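Local structure of putative primosome component (Streptococcus pyogenes serotype M3, 2QGZ) at residues A103-R108 with E175-K180; Q110-P115 with T185-P190; M134-A139 with F292-A297; G154-G159 with Y257-L262; D210-V215 with Q238-Y243. The protein probably acts as a primosomal helicase loader, a DnaI-like P-loop ATPase expected to help place the replicative helicase on DNA. All blocks are in the same frame, centred on the assembly; numbering follows the deposited sequence.

Interaction 1. Residues A103-R108 with E175-K180; sequences AAISER and ELSEKK
The side chain of Ser-177 is driven against the short, weakly bonded helical turn just before Arg-108, and its hydroxyl carries the tight half of the contact. OG points at the carbonyl of Ile-105 and donates to its oxygen, lying in the carbonyl plane on a lone pair; the 2.5 Å from Ser-177 OG to Ile-105 O is short, and its exact length is doubtful. The same OG accepts from Arg-108 NH1 at 3.0 Å, with the donor angle at 155° and OG close to the guanidinium plane. Arg-108, extended from CG to NE, wraps round the hydroxyl so that its CD also lies 3.4 Å from Ser-177 OG. One buried oxygen thus gives and receives a bond. The other half is looser and apolar. Ile-105 CG2 rests on Glu-178 CA at 3.7 Å, while its CD1 runs beside Glu-178 CB, 4.0 Å away, the two side chains pointing the same way. The extended Glu-178 then reaches the solvent side. Helix 104-107 thereby packs on the last turn of helix 165-179, whose Leu-176 packs on helix 131-146, while the backbone of Arg-108 bonds to Thr-184 at the start of strand 184-188.

Interaction 2. Residues Q110-P115 with T185-P190; sequences QLVSLP and TLLHFP
Backbone pairing joins Gln-110, Leu-111 and Val-112 to Thr-185, Leu-186 and Leu-187 as parallel strands, with axes 4.7 Å apart and only 7° from exact alignment. Three hydrogen bonds alternate between them: Leu-186 N to Gln-110 O at 2.8 Å, Val-112 N to Leu-186 O at 3.0 Å, and His-188 N to Val-112 O at 3.1 Å. The middle one is the most bent, at 139°. A CA-H...O contact from Thr-185 CA to Gln-110 O supplements them. Apolar packing follows on both faces. Leu-111 CD2 meets Leu-186 CD1 at 3.5 Å, two side chains lying parallel, while on the other face Val-112 and Leu-187 also run side by side. Beyond the strand, Ser-113 takes a left-handed backbone conformation and the chain turns aside, setting Leu-114 CD1 3.7 Å from Leu-186 CB and its CD2 against His-188 CB. The polar end of His-188, the N-cap residue of helix 189-197, is held beyond the contact, through ND1 to Ser-191 and weakly through NE2 to Asp-222. Strand 109-112 is an outermost strand of the parallel sheet; strand 184-188 separates it from strand 217-221, which ends at Asp-221, probably with Asp-222 the Walker B acidic pair.

Interaction 3. Residues M134-A139 with F292-A297; sequences MEAFSA and FHLEGA
Glu-135 O takes the helical hydrogen bond of Ala-139 N at 3.0 Å, and the ring of Phe-292 draws up beside it with CE2 3.9 Å from that oxygen. No hydrogen bond crosses between the two segments; the rest is hydrocarbon. The Phe-292 ring leans obliquely against one side of helix 131-146 and spans about one turn of it. CD2 lies 3.9 Å from Ala-136 CA, and CZ touches Ala-139 CB at 3.8 Å. With CG beside its own backbone N (chi1 -84°), Phe-292 reaches out from strand 289-293 toward the helix. Leu-294 approaches next to it: CD1 comes within 3.8 Å of Ala-136 CB, so this one methyl has the leucine as well as the phenylalanine for neighbours. Leu-157 of the adjacent strand 154-158 also touches both Ala-136 and Phe-292. The contact lays the helix over strand 289-293, an outermost strand of the P-loop NTPase sheet, and Leu-294 continues to Lys-165 of the probable Walker A motif. Two alanines about one turn apart let the helix backbone come close to the aromatic ring, and with no polar pairing across it the contact depends on shape and apolar burial.

Interaction 4. Residues G154-G159 with Y257-L262; sequences GLYLYG and YSFADL
The backbones of Tyr-158 and Tyr-257 approach to 5.8 Å between CA atoms where an inner strand of the sheet meets the loop that leads into helix 259-263. This is the P-loop NTPase fold: strand 154-158 runs into Gly-159, the first glycine of the probable Walker A loop, and the loop with Tyr-257 follows the neighbouring strand 251-255. Tyr-156, its ring carried away from the backbone N (chi1 177°), spans the gap. Its hydroxyl donates to Tyr-257 O at 2.7 Å, reaching it from above the carbonyl plane (41° out) and not along a lone pair, with a weak second bond to Ser-255. Leu-262 CD2 lies at the same end of the ring, 3.3 Å from Tyr-156 OH. Over one face comes Phe-259, whose CE1 sits 3.4 Å from Tyr-156 CG; the two ring planes are inclined at 47°, an oblique pairing. Ser-258 is the N-cap of helix 259-263; its OG accepts a weak 3.3 Å bond from Asp-261 N. The ring of Tyr-158 is sandwiched: His-293 stacks on one face, and on the other Ser-258 CB makes a CH-pi contact, 3.6 Å from the centroid of the Tyr-158 ring.

Interaction 5. Residues D210-V215 with Q238-Y243; sequences DAVKNV and QVILQY
Two connections on one side of the parallel sheet meet where Lys-213, in the short weakly bonded helix 210-213, crosses Tyr-243 of helix 237-247 at about a right angle. The lysine chain lies over one face of the ring: Lys-213 CD makes a CH-pi contact 4.0 Å from the Tyr-243 centroid, and a bend at the last torsion (chi4 55°) brings NZ back over the face, 4.3 Å from that centroid, as a cation-pi partner. Lys-213 NZ also forms a weak salt bridge with Asp-210 OD1 at 3.1 Å. As in P-loop NTPases, these helices belong to successive beta-alpha-beta crossovers, flanking strand 217-221 along the chain. At the far end of the ring Tyr-243 OH donates to Asn-214 OD1 at 2.7 Å, standing 56° out of the amide carbonyl plane, although OD1 itself is near the plane of the ring. Deeper in, Ile-240 CD1 meets Val-212 CG1 at 4.2 Å, and Val-212 rests on Leu-187 and Leu-218 of the sheet.

The contacts follow one parallel sheet whose core strand order fits the AAA+ class of P-loop ATPases, with strand 109-112 added at an edge. Interactions 3 and 4 meet at neighbouring strands, through probable hydrogen bonds from Phe-292 N to Tyr-156 O (2.8 Å) and Leu-294 N to Tyr-158 O (3.0 Å). They border the probable Walker A loop: interaction 4 contains Gly-159, and the side chain of Leu-294 lies about 6 Å from a bound phosphate ion, probably crystallisation-derived but perhaps marking the nucleotide pocket. Interaction 2 touches interaction 5, Leu-187 CD1 lying 3.9 Å from Val-212 CG2. Interaction 1, centred about 17 Å from interaction 2, precedes it in sequence at both segments without further contact.

Interaction 1. Residues A103-R108 with E175-K180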
# COMPACT_ATOMS: atom_id res chain seq x y z
N ALA A 103 12.58 6.05 -18.31
CA ALA A 103 11.44 6.58 -17.56
C ALA A 103 10.24 5.66 -17.76
O ALA A 103 9.11 6.01 -17.42
CB ALA A 103 11.10 7.98 -18.06
N ALA A 104 10.51 4.48 -18.30
CA ALA A 104 9.47 3.50 -18.55
C ALA A 104 9.05 2.79 -17.26
O ALA A 104 7.87 2.53 -17.05
CB ALA A 104 9.94 2.47 -19.58
N ILE A 105 10.02 2.47 -16.41
CA ILE A 105 9.70 1.78 -15.15
C ILE A 105 8.92 2.72 -14.24
O ILE A 105 8.07 2.29 -13.47
CB ILE A 105 10.98 1.30 -14.42
CG1 ILE A 105 11.87 2.48 -14.07
CG2 ILE A 105 11.75 0.31 -15.30
CD1 ILE A 105 13.20 2.08 -13.43
N SER A 106 9.22 4.00 -14.35
CA SER A 106 8.56 5.01 -13.54
C SER A 106 7.09 5.17 -13.92
O SER A 106 6.25 5.41 -13.05
CB SER A 106 9.29 6.34 -13.69
OG SER A 106 8.70 7.33 -12.88
N GLU A 107 6.77 5.05 -15.20
CA GLU A 107 5.40 5.21 -15.67
C GLU A 107 4.46 4.04 -15.34
O GLU A 107 3.23 4.19 -15.41
CB GLU A 107 5.37 5.45 -17.19
CG GLU A 107 5.78 4.25 -18.03
CD GLU A 107 5.51 4.45 -19.51
OE1 GLU A 107 4.32 4.60 -19.87
OE2 GLU A 107 6.48 4.47 -20.30
N ARG A 108 5.01 2.89 -14.98
CA ARG A 108 4.19 1.73 -14.61
C ARG A 108 3.60 1.92 -13.21
O ARG A 108 2.77 1.12 -12.76
CB ARG A 108 5.01 0.44 -14.59
CG ARG A 108 5.68 0.06 -15.88
CD ARG A 108 6.02 -1.42 -15.86
NE ARG A 108 6.74 -1.85 -17.05
CZ ARG A 108 8.02 -1.60 -17.30
NH1 ARG A 108 8.75 -0.92 -16.42
NH2 ARG A 108 8.57 -2.04 -18.42
N GLU A 175 10.97 -1.02 -7.67
CA GLU A 175 11.80 -2.19 -7.93
C GLU A 175 10.99 -3.26 -8.67
O GLU A 175 11.53 -4.00 -9.50
CB GLU A 175 12.34 -2.73 -6.61
CG GLU A 175 13.48 -3.71 -6.73
CD GLU A 175 14.78 -3.06 -7.20
OE1 GLU A 175 14.97 -1.84 -6.99
OE2 GLU A 175 15.63 -3.79 -7.75
N LEU A 176 9.69 -3.35 -8.37
CA LEU A 176 8.82 -4.31 -9.04
C LEU A 176 8.69 -3.95 -10.52
O LEU A 176 8.66 -4.82 -11.38
CB LEU A 176 7.43 -4.33 -8.41
CG LEU A 176 7.23 -5.30 -7.25
CD1 LEU A 176 5.82 -5.18 -6.71
CD2 LEU A 176 7.50 -6.71 -7.72
N SER A 177 8.62 -2.66 -10.80
CA SER A 177 8.51 -2.20 -12.16
C SER A 177 9.83 -2.39 -12.91
O SER A 177 9.83 -2.69 -14.09
CB SER A 177 8.11 -0.73 -12.21
OG SER A 177 8.23 -0.24 -13.53
N GLU A 178 10.95 -2.21 -12.21
CA GLU A 178 12.25 -2.36 -12.85
C GLU A 178 12.68 -3.80 -13.07
O GLU A 178 13.11 -4.16 -14.16
CB GLU A 178 13.34 -1.63 -12.04
CG GLU A 178 14.73 -1.77 -12.65
CD GLU A 178 15.79 -0.93 -11.96
OE1 GLU A 178 16.93 -0.89 -12.47
OE2 GLU A 178 15.48 -0.30 -10.92
N LYS A 179 12.58 -4.63 -12.04
CA LYS A 179 12.98 -6.02 -12.17
C LYS A 179 11.94 -6.82 -12.93
O LYS A 179 12.25 -7.44 -13.94
CB LYS A 179 13.22 -6.63 -10.78
CG LYS A 179 14.45 -6.02 -10.11
CD LYS A 179 15.66 -6.23 -11.00
CE LYS A 179 16.85 -5.42 -10.52
NZ LYS A 179 18.07 -5.75 -11.32
N LYS A 180 10.71 -6.81 -12.43
CA LYS A 180 9.62 -7.49 -13.10
C LYS A 180 9.01 -6.37 -13.94
O LYS A 180 9.53 -5.25 -13.93
CB LYS A 180 8.63 -8.01 -12.07
CG LYS A 180 9.26 -8.90 -11.00
CD LYS A 180 9.97 -10.07 -11.62
CE LYS A 180 10.04 -11.25 -10.66
NZ LYS A 180 10.74 -10.92 -9.40

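Interaction 2. Residues Q110-P115 with T185-P190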
# COMPACT_ATOMS: atom_id res chain seq x y z
N GLN A 110 1.23 3.87 -11.05
CA GLN A 110 0.10 4.78 -11.02
C GLN A 110 -0.06 5.43 -9.64
O GLN A 110 0.05 4.76 -8.61
CB GLN A 110 -1.19 4.05 -11.40
CG GLN A 110 -1.31 3.72 -12.89
CD GLN A 110 -0.21 2.79 -13.40
OE1 GLN A 110 0.59 3.16 -14.26
NE2 GLN A 110 -0.16 1.57 -12.85
N LEU A 111 -0.32 6.73 -9.64
CA LEU A 111 -0.51 7.47 -8.39
C LEU A 111 -1.92 8.01 -8.33
O LEU A 111 -2.51 8.38 -9.35
CB LEU A 111 0.46 8.65 -8.31
CG LEU A 111 1.97 8.43 -8.39
CD1 LEU A 111 2.65 9.78 -8.32
CD2 LEU A 111 2.44 7.54 -7.26
N VAL A 112 -2.47 8.06 -7.12
CA VAL A 112 -3.81 8.57 -6.90
C VAL A 112 -3.76 9.47 -5.68
O VAL A 112 -3.69 8.99 -4.55
CB VAL A 112 -4.84 7.44 -6.66
CG1 VAL A 112 -6.19 8.04 -6.26
CG2 VAL A 112 -4.99 6.59 -7.93
N SER A 113 -3.76 10.78 -5.93
CA SER A 113 -3.73 11.78 -4.88
C SER A 113 -2.44 11.74 -4.05
O SER A 113 -2.48 11.83 -2.83
CB SER A 113 -4.94 11.62 -3.97
OG SER A 113 -6.13 11.59 -4.74
N LEU A 114 -1.32 11.62 -4.74
CA LEU A 114 -0.00 11.59 -4.11
C LEU A 114 0.97 12.38 -4.99
O LEU A 114 0.90 12.32 -6.22
CB LEU A 114 0.49 10.15 -3.95
CG LEU A 114 -0.20 9.26 -2.90
CD1 LEU A 114 0.27 7.82 -3.04
CD2 LEU A 114 0.11 9.77 -1.50
N PRO A 115 1.88 13.14 -4.37
CA PRO A 115 2.85 13.92 -5.17
C PRO A 115 3.67 13.05 -6.12
O PRO A 115 3.88 11.87 -5.86
CB PRO A 115 3.70 14.61 -4.11
CG PRO A 115 3.60 13.69 -2.91
CD PRO A 115 2.14 13.31 -2.93
N THR A 185 -0.12 0.55 -8.00
CA THR A 185 -0.88 1.77 -7.79
C THR A 185 -0.70 2.17 -6.34
O THR A 185 -0.94 1.38 -5.42
CB THR A 185 -2.38 1.59 -8.06
OG1 THR A 185 -2.58 1.33 -9.46
CG2 THR A 185 -3.14 2.86 -7.68
N LEU A 186 -0.24 3.41 -6.14
CA LEU A 186 -0.04 3.96 -4.81
C LEU A 186 -1.21 4.92 -4.65
O LEU A 186 -1.37 5.86 -5.42
CB LEU A 186 1.29 4.71 -4.76
CG LEU A 186 2.50 3.86 -5.12
CD1 LEU A 186 3.68 4.74 -5.49
CD2 LEU A 186 2.85 2.98 -3.94
N LEU A 187 -2.03 4.69 -3.64
CA LEU A 187 -3.21 5.50 -3.43
C LEU A 187 -3.32 6.09 -2.03
O LEU A 187 -3.17 5.38 -1.04
CB LEU A 187 -4.43 4.64 -3.75
CG LEU A 187 -5.85 5.06 -3.42
CD1 LEU A 187 -6.80 4.35 -4.37
CD2 LEU A 187 -6.17 4.73 -1.97
N HIS A 188 -3.57 7.39 -1.94
CA HIS A 188 -3.72 8.03 -0.64
C HIS A 188 -5.19 7.85 -0.26
O HIS A 188 -6.05 8.60 -0.72
CB HIS A 188 -3.38 9.52 -0.73
CG HIS A 188 -3.33 10.20 0.60
ND1 HIS A 188 -4.17 11.24 0.94
CD2 HIS A 188 -2.54 9.99 1.69
CE1 HIS A 188 -3.91 11.63 2.18
NE2 HIS A 188 -2.92 10.89 2.65
N PHE A 189 -5.46 6.86 0.59
CA PHE A 189 -6.83 6.54 0.99
C PHE A 189 -7.74 7.69 1.42
O PHE A 189 -8.83 7.86 0.87
CB PHE A 189 -6.84 5.47 2.09
CG PHE A 189 -8.19 4.87 2.32
CD1 PHE A 189 -8.78 4.07 1.34
CD2 PHE A 189 -8.92 5.16 3.47
CE1 PHE A 189 -10.07 3.57 1.51
CE2 PHE A 189 -10.21 4.67 3.65
CZ PHE A 189 -10.79 3.87 2.67
N PRO A 190 -7.32 8.49 2.42
CA PRO A 190 -8.16 9.62 2.86
C PRO A 190 -8.69 10.49 1.70
O PRO A 190 -9.82 10.96 1.75
CB PRO A 190 -7.23 10.39 3.80
CG PRO A 190 -6.42 9.29 4.42
CD PRO A 190 -6.08 8.41 3.23

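Interaction 3. Residues M134-A139 with F292-A297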
# COMPACT_ATOMS: atom_id res chain seq x y z
N MET A 134 15.16 -3.17 9.28
CA MET A 134 15.90 -4.31 8.74
C MET A 134 14.86 -5.37 8.39
O MET A 134 14.89 -5.96 7.32
CB MET A 134 16.84 -4.87 9.81
CG MET A 134 18.22 -5.27 9.32
SD MET A 134 19.29 -5.71 10.74
CE MET A 134 19.68 -4.08 11.42
N GLU A 135 13.92 -5.59 9.31
CA GLU A 135 12.85 -6.56 9.11
C GLU A 135 11.92 -6.17 7.96
O GLU A 135 11.69 -6.97 7.06
CB GLU A 135 12.04 -6.72 10.41
CG GLU A 135 12.75 -7.51 11.50
CD GLU A 135 12.00 -7.49 12.84
OE1 GLU A 135 12.00 -6.44 13.53
OE2 GLU A 135 11.39 -8.52 13.20
N ALA A 136 11.42 -4.94 7.99
CA ALA A 136 10.52 -4.47 6.93
C ALA A 136 11.20 -4.47 5.56
O ALA A 136 10.61 -4.89 4.57
CB ALA A 136 10.00 -3.07 7.26
N PHE A 137 12.45 -4.02 5.51
CA PHE A 137 13.19 -3.97 4.25
C PHE A 137 13.39 -5.40 3.74
O PHE A 137 13.27 -5.69 2.56
CB PHE A 137 14.54 -3.30 4.48
CG PHE A 137 15.27 -2.97 3.22
CD1 PHE A 137 14.83 -1.95 2.39
CD2 PHE A 137 16.43 -3.67 2.88
CE1 PHE A 137 15.53 -1.62 1.24
CE2 PHE A 137 17.13 -3.34 1.72
CZ PHE A 137 16.69 -2.31 0.91
N SER A 138 13.69 -6.29 4.67
CA SER A 138 13.89 -7.70 4.36
C SER A 138 12.62 -8.27 3.70
O SER A 138 12.70 -8.99 2.70
CB SER A 138 14.23 -8.45 5.66
OG SER A 138 14.29 -9.84 5.47
N ALA A 139 11.46 -7.96 4.26
CA ALA A 139 10.19 -8.45 3.71
C ALA A 139 9.86 -7.85 2.34
O ALA A 139 9.29 -8.52 1.49
CB ALA A 139 9.06 -8.17 4.68
N PHE A 292 3.56 -4.89 10.43
CA PHE A 292 4.97 -4.57 10.70
C PHE A 292 5.05 -3.19 11.35
O PHE A 292 4.54 -2.22 10.80
CB PHE A 292 5.81 -4.52 9.41
CG PHE A 292 6.31 -5.86 8.94
CD1 PHE A 292 5.45 -6.79 8.37
CD2 PHE A 292 7.66 -6.17 9.04
CE1 PHE A 292 5.93 -8.02 7.91
CE2 PHE A 292 8.15 -7.39 8.58
CZ PHE A 292 7.28 -8.32 8.01
N HIS A 293 5.68 -3.11 12.51
CA HIS A 293 5.83 -1.83 13.18
C HIS A 293 7.14 -1.23 12.69
O HIS A 293 8.21 -1.85 12.79
CB HIS A 293 5.88 -1.99 14.71
CG HIS A 293 5.79 -0.69 15.45
ND1 HIS A 293 6.04 -0.59 16.80
CD2 HIS A 293 5.47 0.55 15.03
CE1 HIS A 293 5.87 0.67 17.18
NE2 HIS A 293 5.52 1.38 16.13
N LEU A 294 7.06 -0.02 12.14
CA LEU A 294 8.23 0.66 11.62
C LEU A 294 8.60 1.85 12.52
O LEU A 294 7.74 2.63 12.92
CB LEU A 294 7.94 1.16 10.21
CG LEU A 294 9.16 1.56 9.38
CD1 LEU A 294 9.92 0.30 9.01
CD2 LEU A 294 8.73 2.31 8.12
N GLU A 295 9.88 1.98 12.82
CA GLU A 295 10.34 3.08 13.65
C GLU A 295 11.53 3.80 13.01
O GLU A 295 12.27 3.21 12.22
CB GLU A 295 10.74 2.58 15.05
CG GLU A 295 9.66 1.73 15.70
CD GLU A 295 9.92 1.46 17.17
OE1 GLU A 295 9.64 2.34 18.01
OE2 GLU A 295 10.42 0.35 17.48
N GLY A 296 11.68 5.07 13.35
CA GLY A 296 12.78 5.85 12.82
C GLY A 296 12.46 6.54 11.51
O GLY A 296 11.91 5.94 10.60
N ALA A 297 12.81 7.81 11.43
CA ALA A 297 12.57 8.58 10.22
C ALA A 297 13.59 8.19 9.15
O ALA A 297 14.61 7.57 9.43
CB ALA A 297 12.66 10.08 10.51

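Interaction 4. Residues G154-G159 with Y257-L262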
# COMPACT_ATOMS: atom_id res chain seq x y z
N GLY A 154 0.68 -9.07 1.27
CA GLY A 154 1.30 -7.76 1.27
C GLY A 154 1.73 -7.40 2.67
O GLY A 154 1.78 -8.26 3.55
N LEU A 155 2.03 -6.14 2.89
CA LEU A 155 2.45 -5.68 4.20
C LEU A 155 1.56 -4.55 4.73
O LEU A 155 1.06 -3.73 3.96
CB LEU A 155 3.89 -5.18 4.17
CG LEU A 155 5.04 -6.19 4.25
CD1 LEU A 155 5.08 -7.07 3.01
CD2 LEU A 155 6.35 -5.42 4.37
N TYR A 156 1.36 -4.54 6.04
CA TYR A 156 0.60 -3.50 6.71
C TYR A 156 1.67 -2.81 7.56
O TYR A 156 2.10 -3.33 8.59
CB TYR A 156 -0.50 -4.11 7.59
CG TYR A 156 -1.32 -3.11 8.39
CD1 TYR A 156 -0.87 -2.62 9.62
CD2 TYR A 156 -2.57 -2.67 7.93
CE1 TYR A 156 -1.62 -1.73 10.36
CE2 TYR A 156 -3.33 -1.77 8.67
CZ TYR A 156 -2.85 -1.31 9.89
OH TYR A 156 -3.61 -0.43 10.64
N LEU A 157 2.14 -1.65 7.08
CA LEU A 157 3.18 -0.89 7.77
C LEU A 157 2.60 0.23 8.60
O LEU A 157 1.96 1.14 8.06
CB LEU A 157 4.15 -0.24 6.77
CG LEU A 157 5.22 -1.09 6.10
CD1 LEU A 157 6.05 -0.22 5.17
CD2 LEU A 157 6.10 -1.70 7.17
N TYR A 158 2.84 0.20 9.89
CA TYR A 158 2.32 1.27 10.71
C TYR A 158 3.39 1.86 11.62
O TYR A 158 4.36 1.18 11.98
CB TYR A 158 1.12 0.76 11.52
CG TYR A 158 1.48 -0.00 12.76
CD1 TYR A 158 1.61 0.65 13.99
CD2 TYR A 158 1.69 -1.38 12.73
CE1 TYR A 158 1.94 -0.04 15.15
CE2 TYR A 158 2.01 -2.08 13.88
CZ TYR A 158 2.14 -1.40 15.09
OH TYR A 158 2.48 -2.08 16.23
N GLY A 159 3.22 3.12 11.98
CA GLY A 159 4.17 3.80 12.83
C GLY A 159 3.89 5.30 12.81
O GLY A 159 2.91 5.73 12.20
N TYR A 257 -1.88 3.53 12.96
CA TYR A 257 -2.37 2.57 13.95
C TYR A 257 -2.07 1.13 13.60
O TYR A 257 -2.02 0.75 12.43
CB TYR A 257 -3.90 2.70 14.10
CG TYR A 257 -4.40 4.12 14.22
CD1 TYR A 257 -4.19 4.87 15.38
CD2 TYR A 257 -5.08 4.73 13.16
CE1 TYR A 257 -4.64 6.19 15.48
CE2 TYR A 257 -5.53 6.04 13.25
CZ TYR A 257 -5.31 6.77 14.41
OH TYR A 257 -5.75 8.07 14.49
N SER A 258 -1.90 0.31 14.63
CA SER A 258 -1.65 -1.12 14.47
C SER A 258 -3.02 -1.73 14.17
O SER A 258 -4.02 -1.02 14.16
CB SER A 258 -1.11 -1.71 15.76
OG SER A 258 -2.10 -1.65 16.79
N PHE A 259 -3.06 -3.04 13.93
CA PHE A 259 -4.33 -3.71 13.66
C PHE A 259 -5.34 -3.40 14.75
O PHE A 259 -6.40 -2.82 14.50
CB PHE A 259 -4.15 -5.22 13.57
CG PHE A 259 -3.63 -5.70 12.25
CD1 PHE A 259 -3.84 -4.96 11.09
CD2 PHE A 259 -2.96 -6.92 12.16
CE1 PHE A 259 -3.40 -5.43 9.86
CE2 PHE A 259 -2.51 -7.39 10.94
CZ PHE A 259 -2.73 -6.65 9.78
N ALA A 260 -5.00 -3.80 15.97
CA ALA A 260 -5.85 -3.61 17.13
C ALA A 260 -6.31 -2.18 17.33
O ALA A 260 -7.47 -1.94 17.65
CB ALA A 260 -5.14 -4.11 18.38
N ASP A 261 -5.40 -1.22 17.15
CA ASP A 261 -5.74 0.19 17.31
C ASP A 261 -6.59 0.72 16.16
O ASP A 261 -7.42 1.61 16.36
CB ASP A 261 -4.46 1.04 17.41
CG ASP A 261 -3.95 1.20 18.84
OD1 ASP A 261 -3.56 0.19 19.47
OD2 ASP A 261 -3.94 2.35 19.33
N LEU A 262 -6.39 0.18 14.97
CA LEU A 262 -7.16 0.62 13.81
C LEU A 262 -8.61 0.22 13.97
O LEU A 262 -9.52 0.99 13.67
CB LEU A 262 -6.61 0.01 12.52
CG LEU A 262 -7.43 0.38 11.28
CD1 LEU A 262 -7.46 1.89 11.11
CD2 LEU A 262 -6.85 -0.30 10.04

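Interaction 5. Residues D210-V215 with Q238-Y243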
# COMPACT_ATOMS: atom_id res chain seq x y z
N ASP A 210 -12.62 1.01 -10.64
CA ASP A 210 -12.26 -0.10 -11.51
C ASP A 210 -10.79 -0.06 -11.89
O ASP A 210 -10.17 -1.10 -12.14
CB ASP A 210 -13.10 -0.10 -12.79
CG ASP A 210 -14.28 -1.03 -12.70
OD1 ASP A 210 -14.11 -2.16 -12.18
OD2 ASP A 210 -15.38 -0.65 -13.16
N ALA A 211 -10.22 1.14 -11.92
CA ALA A 211 -8.82 1.29 -12.27
C ALA A 211 -7.96 0.94 -11.06
O ALA A 211 -6.74 0.83 -11.16
CB ALA A 211 -8.54 2.73 -12.70
N VAL A 212 -8.61 0.74 -9.93
CA VAL A 212 -7.91 0.46 -8.69
C VAL A 212 -8.01 -0.97 -8.17
O VAL A 212 -7.02 -1.54 -7.71
CB VAL A 212 -8.40 1.45 -7.59
CG1 VAL A 212 -8.15 0.90 -6.21
CG2 VAL A 212 -7.71 2.79 -7.78
N LYS A 213 -9.20 -1.57 -8.24
CA LYS A 213 -9.36 -2.92 -7.71
C LYS A 213 -8.68 -4.05 -8.45
O LYS A 213 -8.39 -5.08 -7.86
CB LYS A 213 -10.85 -3.25 -7.55
CG LYS A 213 -11.62 -3.45 -8.83
CD LYS A 213 -12.98 -4.07 -8.50
CE LYS A 213 -13.90 -4.11 -9.70
NZ LYS A 213 -13.29 -4.79 -10.87
N ASN A 214 -8.40 -3.89 -9.74
CA ASN A 214 -7.77 -4.98 -10.47
C ASN A 214 -6.28 -4.82 -10.77
O ASN A 214 -5.71 -5.63 -11.50
CB ASN A 214 -8.54 -5.28 -11.77
CG ASN A 214 -8.23 -6.67 -12.33
OD1 ASN A 214 -8.33 -7.67 -11.61
ND2 ASN A 214 -7.87 -6.74 -13.61
N VAL A 215 -5.64 -3.79 -10.21
CA VAL A 215 -4.21 -3.62 -10.46
C VAL A 215 -3.44 -4.75 -9.79
O VAL A 215 -3.82 -5.24 -8.73
CB VAL A 215 -3.70 -2.27 -9.94
CG1 VAL A 215 -4.38 -1.14 -10.71
CG2 VAL A 215 -3.94 -2.14 -8.44
N GLN A 238 -14.47 -2.11 1.59
CA GLN A 238 -14.89 -3.48 1.85
C GLN A 238 -15.00 -4.29 0.56
O GLN A 238 -14.55 -5.43 0.50
CB GLN A 238 -16.22 -3.47 2.60
CG GLN A 238 -16.52 -4.74 3.40
CD GLN A 238 -16.93 -5.91 2.53
OE1 GLN A 238 -16.57 -7.06 2.81
NE2 GLN A 238 -17.69 -5.62 1.48
N VAL A 239 -15.58 -3.70 -0.47
CA VAL A 239 -15.74 -4.41 -1.73
C VAL A 239 -14.42 -4.58 -2.47
O VAL A 239 -14.15 -5.63 -3.04
CB VAL A 239 -16.76 -3.71 -2.65
CG1 VAL A 239 -17.06 -4.57 -3.88
CG2 VAL A 239 -18.05 -3.46 -1.88
N ILE A 240 -13.61 -3.53 -2.48
CA ILE A 240 -12.31 -3.59 -3.14
C ILE A 240 -11.48 -4.68 -2.48
O ILE A 240 -10.90 -5.52 -3.15
CB ILE A 240 -11.55 -2.24 -3.05
CG1 ILE A 240 -12.16 -1.23 -4.02
CG2 ILE A 240 -10.06 -2.45 -3.35
CD1 ILE A 240 -11.54 0.15 -3.90
N LEU A 241 -11.44 -4.69 -1.15
CA LEU A 241 -10.66 -5.69 -0.45
C LEU A 241 -11.23 -7.09 -0.72
O LEU A 241 -10.48 -8.02 -1.03
CB LEU A 241 -10.64 -5.38 1.05
CG LEU A 241 -9.38 -4.69 1.63
CD1 LEU A 241 -8.70 -3.81 0.59
CD2 LEU A 241 -9.77 -3.88 2.86
N GLN A 242 -12.55 -7.22 -0.64
CA GLN A 242 -13.21 -8.50 -0.88
C GLN A 242 -12.81 -9.04 -2.25
O GLN A 242 -12.44 -10.20 -2.38
CB GLN A 242 -14.72 -8.31 -0.84
CG GLN A 242 -15.50 -9.54 -1.17
CD GLN A 242 -17.00 -9.31 -1.05
OE1 GLN A 242 -17.75 -10.22 -0.73
NE2 GLN A 242 -17.42 -8.08 -1.32
N TYR A 243 -12.89 -8.19 -3.26
CA TYR A 243 -12.53 -8.59 -4.61
C TYR A 243 -11.06 -8.99 -4.74
O TYR A 243 -10.73 -9.92 -5.47
CB TYR A 243 -12.85 -7.46 -5.58
CG TYR A 243 -12.31 -7.67 -6.97
CD1 TYR A 243 -11.05 -7.19 -7.32
CD2 TYR A 243 -13.06 -8.33 -7.94
CE1 TYR A 243 -10.54 -7.36 -8.61
CE2 TYR A 243 -12.57 -8.51 -9.24
CZ TYR A 243 -11.31 -8.02 -9.56
OH TYR A 243 -10.81 -8.20 -10.83